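Long-range contacts in geranylgeranyl pyrophosphate synthetase (Pyrococcus horikoshii, PDB 1WY0), which probably condenses isopentenyl diphosphate with shorter allylic diphosphates to make geranylgeranyl diphosphate: residues A[168-173]-A[243-248]; A[162-167]-A[249-254]. All blocks are in the same frame, centred on the assembly; numbering follows the deposited sequence.

Interaction 1 of 2, residues A[168-173]-A[243-248]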
loop_
_atom_site.group_PDB
_atom_site.type_symbol
_atom_site.label_atom_id
_atom_site.label_comp_id
_atom_site.label_asym_id
_atom_site.label_seq_id
_atom_site.Cartn_x
_atom_site.Cartn_y
_atom_site.Cartn_z
ATOM N N GLU A 168 9.885 -26.654 -5.245
ATOM C CA GLU A 168 10.616 -25.455 -5.623
ATOM C C GLU A 168 9.706 -24.237 -5.753
ATOM O O GLU A 168 10.086 -23.129 -5.384
ATOM C CB GLU A 168 11.330 -25.678 -6.953
ATOM C CG GLU A 168 12.111 -24.467 -7.406
ATOM C CD GLU A 168 12.512 -24.558 -8.850
ATOM O OE1 GLU A 168 13.312 -25.467 -9.180
ATOM O OE2 GLU A 168 12.013 -23.723 -9.651
ATOM N N GLU A 169 8.521 -24.442 -6.312
ATOM C CA GLU A 169 7.570 -23.355 -6.474
ATOM C C GLU A 169 7.134 -22.886 -5.095
ATOM O O GLU A 169 7.195 -21.693 -4.790
ATOM C CB GLU A 169 6.362 -23.823 -7.283
ATOM C CG GLU A 169 6.513 -23.581 -8.778
ATOM C CD GLU A 169 5.448 -24.279 -9.609
ATOM O OE1 GLU A 169 4.990 -25.377 -9.222
ATOM O OE2 GLU A 169 5.074 -23.726 -10.664
ATOM N N TYR A 170 6.719 -23.833 -4.257
ATOM C CA TYR A 170 6.235 -23.391 -2.956
ATOM C C TYR A 170 7.337 -22.704 -2.150
ATOM O O TYR A 170 7.157 -21.631 -1.589
ATOM C CB TYR A 170 5.722 -24.615 -2.196
ATOM C CG TYR A 170 5.585 -24.288 -0.751
ATOM C CD1 TYR A 170 4.419 -23.686 -0.285
ATOM C CD2 TYR A 170 6.619 -24.572 0.141
ATOM C CE1 TYR A 170 4.283 -23.378 1.060
ATOM C CE2 TYR A 170 6.488 -24.256 1.485
ATOM C CZ TYR A 170 5.328 -23.657 1.944
ATOM O OH TYR A 170 5.187 -23.346 3.282
ATOM N N MET A 171 8.562 -23.218 -2.094
ATOM C CA MET A 171 9.633 -22.550 -1.362
ATOM C C MET A 171 9.989 -21.163 -1.891
ATOM O O MET A 171 10.413 -20.302 -1.131
ATOM C CB MET A 171 10.896 -23.421 -1.347
ATOM C CG MET A 171 10.830 -24.633 -0.432
ATOM S SD MET A 171 10.153 -24.302 1.204
ATOM C CE MET A 171 11.527 -23.399 1.956
ATOM N N GLU A 172 9.834 -20.936 -3.185
ATOM C CA GLU A 172 10.167 -19.624 -3.719
ATOM C C GLU A 172 9.092 -18.623 -3.278
ATOM O O GLU A 172 9.369 -17.450 -3.047
ATOM C CB GLU A 172 10.258 -19.685 -5.245
ATOM C CG GLU A 172 10.548 -18.349 -5.892
ATOM C CD GLU A 172 10.532 -18.411 -7.405
ATOM O OE1 GLU A 172 9.698 -19.161 -7.948
ATOM O OE2 GLU A 172 11.336 -17.697 -8.051
ATOM N N MET A 173 7.871 -19.124 -3.134
ATOM C CA MET A 173 6.730 -18.322 -2.729
ATOM C C MET A 173 6.792 -17.993 -1.238
ATOM O O MET A 173 6.737 -16.820 -0.843
ATOM C CB MET A 173 5.446 -19.090 -3.059
ATOM C CG MET A 173 4.134 -18.435 -2.605
ATOM S SD MET A 173 3.776 -18.582 -0.833
ATOM C CE MET A 173 3.114 -20.256 -0.712
ATOM N N LYS A 243 -1.723 -24.581 -0.669
ATOM C CA LYS A 243 -0.443 -25.090 -1.149
ATOM C C LYS A 243 0.625 -24.947 -0.074
ATOM O O LYS A 243 1.118 -23.854 0.190
ATOM C CB LYS A 243 0.008 -24.337 -2.404
ATOM C CG LYS A 243 -0.447 -24.954 -3.713
ATOM C CD LYS A 243 -1.928 -24.764 -3.946
ATOM C CE LYS A 243 -2.352 -25.410 -5.247
ATOM N NZ LYS A 243 -3.765 -25.106 -5.554
ATOM N N THR A 244 0.965 -26.061 0.556
ATOM C CA THR A 244 1.982 -26.078 1.600
ATOM C C THR A 244 3.146 -26.938 1.108
ATOM O O THR A 244 3.072 -27.523 0.033
ATOM C CB THR A 244 1.429 -26.700 2.883
ATOM O OG1 THR A 244 1.362 -28.123 2.726
ATOM C CG2 THR A 244 0.028 -26.163 3.173
ATOM N N LEU A 245 4.216 -27.015 1.894
ATOM C CA LEU A 245 5.369 -27.832 1.517
ATOM C C LEU A 245 5.004 -29.307 1.567
ATOM O O LEU A 245 5.580 -30.118 0.845
ATOM C CB LEU A 245 6.543 -27.572 2.462
ATOM C CG LEU A 245 7.751 -28.490 2.263
ATOM C CD1 LEU A 245 8.164 -28.520 0.798
ATOM C CD2 LEU A 245 8.891 -28.004 3.142
ATOM N N ILE A 246 4.051 -29.646 2.432
ATOM C CA ILE A 246 3.589 -31.018 2.584
ATOM C C ILE A 246 2.887 -31.489 1.313
ATOM O O ILE A 246 3.128 -32.591 0.817
ATOM C CB ILE A 246 2.612 -31.129 3.772
ATOM C CG1 ILE A 246 3.300 -30.634 5.045
ATOM C CG2 ILE A 246 2.143 -32.571 3.938
ATOM C CD1 ILE A 246 2.358 -30.340 6.192
ATOM N N VAL A 247 2.013 -30.642 0.786
ATOM C CA VAL A 247 1.271 -30.958 -0.424
ATOM C C VAL A 247 2.210 -30.977 -1.638
ATOM O O VAL A 247 2.020 -31.769 -2.564
ATOM C CB VAL A 247 0.147 -29.922 -0.629
ATOM C CG1 VAL A 247 -0.466 -30.069 -1.985
ATOM C CG2 VAL A 247 -0.914 -30.111 0.427
ATOM N N ALA A 248 3.221 -30.108 -1.641
ATOM C CA ALA A 248 4.170 -30.079 -2.751
ATOM C C ALA A 248 4.979 -31.380 -2.762
ATOM O O ALA A 248 5.210 -31.965 -3.820
ATOM C CB ALA A 248 5.104 -28.882 -2.629
HETATM O O HOH W 1 4.306 -25.683 4.214
#
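Y170 reaches from helix 167-193 to the backbone that leads into helix 245-253. Its CB lies 4.3 Å from CB of A248. The ring then stands beside the turn at K243-L245, because CG is anti to the backbone N (chi1 164°). L245 N sits over the centre of one ring face, 3.5 Å above the plane. The carbonyl carbon of T244 lies over the same face, nearer the rim. Y170 CE1 approaches K243 O at 3.3 Å. Across the ring, Y170 CE2 touches L245 CB at 3.5 Å. I216 and D219 of helix 197-224 also touch Y170, and D219 touches T244. D219 belongs to an Asp-Asp-x-x-Asp run that matches the second aspartate-rich motif of the family. In relatives this motif binds the magnesium-diphosphate, and it probably does so here. The tip is polar: Y170 OH is 2.7 Å from a water that accepts from L245 N. Helix 245-253 starts here, with T244 as its N-cap. T244 OG1 accepts from V247 N at 3.2 Å and, weakly, from I246 N. A leucine in place of Y170 would probably leave the water without its hydroxyl partner and the peptide of T244-L245 without its aromatic cover. M171 SD meets L245 CD2 more loosely, at 4.4 Å.

Interaction 2 of 2, residues A[162-167]-A[249-254]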
loop_
_atom_site.group_PDB
_atom_site.type_symbol
_atom_site.label_atom_id
_atom_site.label_comp_id
_atom_site.label_asym_id
_atom_site.label_seq_id
_atom_site.Cartn_x
_atom_site.Cartn_y
_atom_site.Cartn_z
ATOM N N LYS A 162 -4.183 -23.486 -10.714
ATOM C CA LYS A 162 -3.634 -24.797 -11.028
ATOM C C LYS A 162 -3.766 -25.767 -9.849
ATOM O O LYS A 162 -3.812 -25.377 -8.689
ATOM C CB LYS A 162 -2.156 -24.600 -11.380
ATOM C CG LYS A 162 -1.468 -25.883 -11.857
ATOM C CD LYS A 162 0.007 -25.654 -12.199
ATOM C CE LYS A 162 0.807 -26.958 -12.237
ATOM N NZ LYS A 162 1.985 -26.839 -11.379
ATOM N N SER A 163 -3.838 -27.067 -10.119
ATOM C CA SER A 163 -4.009 -28.051 -9.057
ATOM C C SER A 163 -2.750 -28.458 -8.294
ATOM O O SER A 163 -2.804 -28.594 -7.072
ATOM C CB SER A 163 -4.681 -29.304 -9.609
ATOM O OG SER A 163 -5.983 -29.016 -10.080
ATOM N N THR A 164 -1.629 -28.647 -8.989
ATOM C CA THR A 164 -0.387 -29.059 -8.328
ATOM C C THR A 164 0.720 -28.010 -8.364
ATOM O O THR A 164 0.702 -27.106 -9.195
ATOM C CB THR A 164 0.185 -30.382 -8.942
ATOM O OG1 THR A 164 0.672 -30.138 -10.272
ATOM C CG2 THR A 164 -0.893 -31.459 -9.001
ATOM N N VAL A 165 1.678 -28.138 -7.448
ATOM C CA VAL A 165 2.821 -27.229 -7.355
ATOM C C VAL A 165 4.032 -28.074 -7.020
ATOM O O VAL A 165 3.888 -29.198 -6.561
ATOM C CB VAL A 165 2.676 -26.178 -6.211
ATOM C CG1 VAL A 165 1.591 -25.169 -6.539
ATOM C CG2 VAL A 165 2.376 -26.885 -4.905
ATOM N N THR A 166 5.222 -27.524 -7.231
ATOM C CA THR A 166 6.455 -28.240 -6.935
ATOM C C THR A 166 7.051 -27.720 -5.638
ATOM O O THR A 166 6.705 -26.633 -5.180
ATOM C CB THR A 166 7.503 -28.051 -8.057
ATOM O OG1 THR A 166 8.079 -26.739 -7.966
ATOM C CG2 THR A 166 6.847 -28.229 -9.426
ATOM N N ILE A 167 7.945 -28.500 -5.042
ATOM C CA ILE A 167 8.581 -28.090 -3.806
ATOM C C ILE A 167 9.291 -26.772 -4.063
ATOM O O ILE A 167 9.300 -25.886 -3.214
ATOM C CB ILE A 167 9.618 -29.139 -3.331
ATOM C CG1 ILE A 167 8.901 -30.393 -2.811
ATOM C CG2 ILE A 167 10.523 -28.544 -2.269
ATOM C CD1 ILE A 167 9.849 -31.545 -2.484
ATOM N N HIS A 249 5.412 -31.829 -1.589
ATOM C CA HIS A 249 6.176 -33.068 -1.506
ATOM C C HIS A 249 5.320 -34.229 -1.984
ATOM O O HIS A 249 5.794 -35.109 -2.694
ATOM C CB HIS A 249 6.622 -33.343 -0.072
ATOM C CG HIS A 249 7.333 -34.651 0.095
ATOM N ND1 HIS A 249 6.669 -35.839 0.322
ATOM C CD2 HIS A 249 8.652 -34.951 0.114
ATOM C CE1 HIS A 249 7.548 -36.814 0.474
ATOM N NE2 HIS A 249 8.759 -36.299 0.354
ATOM N N PHE A 250 4.054 -34.236 -1.592
ATOM C CA PHE A 250 3.169 -35.333 -1.989
ATOM C C PHE A 250 2.973 -35.408 -3.509
ATOM O O PHE A 250 3.035 -36.464 -4.127
ATOM C CB PHE A 250 1.816 -35.140 -1.304
ATOM C CG PHE A 250 0.803 -36.049 -1.936
ATOM C CD1 PHE A 250 -0.072 -35.547 -2.889
ATOM C CD2 PHE A 250 0.720 -37.373 -1.539
ATOM C CE1 PHE A 250 -1.036 -36.374 -3.448
ATOM C CE2 PHE A 250 -0.249 -38.200 -2.104
ATOM C CZ PHE A 250 -1.127 -37.704 -3.060
ATOM N N PHE A 251 2.682 -34.237 -4.113
ATOM C CA PHE A 251 2.506 -34.199 -5.565
ATOM C C PHE A 251 3.784 -34.617 -6.305
ATOM O O PHE A 251 3.755 -35.158 -7.404
ATOM C CB PHE A 251 2.112 -32.778 -5.977
ATOM C CG PHE A 251 0.652 -32.553 -5.704
ATOM C CD1 PHE A 251 -0.240 -33.614 -5.788
ATOM C CD2 PHE A 251 0.199 -31.281 -5.391
ATOM C CE1 PHE A 251 -1.591 -33.401 -5.551
ATOM C CE2 PHE A 251 -1.157 -31.077 -5.155
ATOM C CZ PHE A 251 -2.055 -32.132 -5.233
ATOM N N GLU A 252 4.938 -34.314 -5.679
ATOM C CA GLU A 252 6.199 -34.689 -6.313
ATOM C C GLU A 252 6.475 -36.200 -6.238
ATOM O O GLU A 252 7.175 -36.774 -7.061
ATOM C CB GLU A 252 7.345 -33.913 -5.661
ATOM C CG GLU A 252 8.462 -33.609 -6.667
ATOM C CD GLU A 252 9.218 -32.369 -6.247
ATOM O OE1 GLU A 252 8.659 -31.285 -6.334
ATOM O OE2 GLU A 252 10.392 -32.496 -5.888
ATOM N N ASN A 253 5.912 -36.851 -5.205
ATOM C CA ASN A 253 6.322 -38.229 -4.964
ATOM C C ASN A 253 5.225 -39.273 -5.221
ATOM O O ASN A 253 5.490 -40.466 -5.349
ATOM C CB ASN A 253 6.822 -38.321 -3.522
ATOM C CG ASN A 253 8.276 -37.923 -3.463
ATOM O OD1 ASN A 253 9.173 -38.682 -3.821
ATOM N ND2 ASN A 253 8.510 -36.726 -2.893
ATOM N N ALA A 254 3.959 -38.816 -5.264
ATOM C CA ALA A 254 2.863 -39.789 -5.299
ATOM C C ALA A 254 2.601 -40.375 -6.697
ATOM O O ALA A 254 2.873 -39.757 -7.719
ATOM C CB ALA A 254 1.600 -39.128 -4.759
#
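F251, I167 and E252 bury the most surface here. The F251 ring lies against T164, in the loop that follows helix 132-159. T164 CG2 stands over the centre of one F251 ring face, 3.6 Å from the centroid, a CH-pi contact. T164 CB also touches the ring, 3.7 Å from F251 CD2. The methyl is placed by the T164 chi1 of 70°, which sets CG2 anti to the carbonyl carbon. S163 O approaches the same ring obliquely, 3.5 Å from F251 CE2. Further along the loop, I167 N meets the carboxylate of E252, which comes from helix 245-253. E252 OE1 accepts from I167 N at 3.2 Å. The N-H...O angle is 179°, and the donor comes on the syn side, 23° out of the carboxylate plane. The I167 side chain crosses that of E252 at about a right angle, with I167 CD1 3.6 Å from E252 OE2. CG1 of I167 also comes 4.0 Å from H249 N. T166 is the N-cap of helix 167-193. T166 OG1 takes the N-H of E169, while E252 takes that of I167, the first residue of the helix. The contact joins the loop and the first residue of helix 167-193 to the C-terminal part of helix 245-253. Around it, L263 of helix 256-264 touches F251 and S163, while Y302 of helix 299-315 stacks on H249 and touches I167.

Interactions 1 and 2 share helix 245-253, and their centres lie 8 Å apart. The other side is continuous too: the loop of 162-167 runs straight into the helix of 168-173. The two contacts touch directly. K243 NZ is 3.1 Å from K162 O, a probable hydrogen bond. A248 CB lies 3.7 Å from I167 N. Five of the seven touching residues of interaction 1 are buried, against three of eight in interaction 2. The contact centres lie about 15 Å and 23 Å from the chain centre. Interaction 1 borders the probable active site through D219; interaction 2 lies farther out. Mercury(II) is bound at Y81 and C150, and the M173 side chain is about 12 Å from a mercury(II) ion.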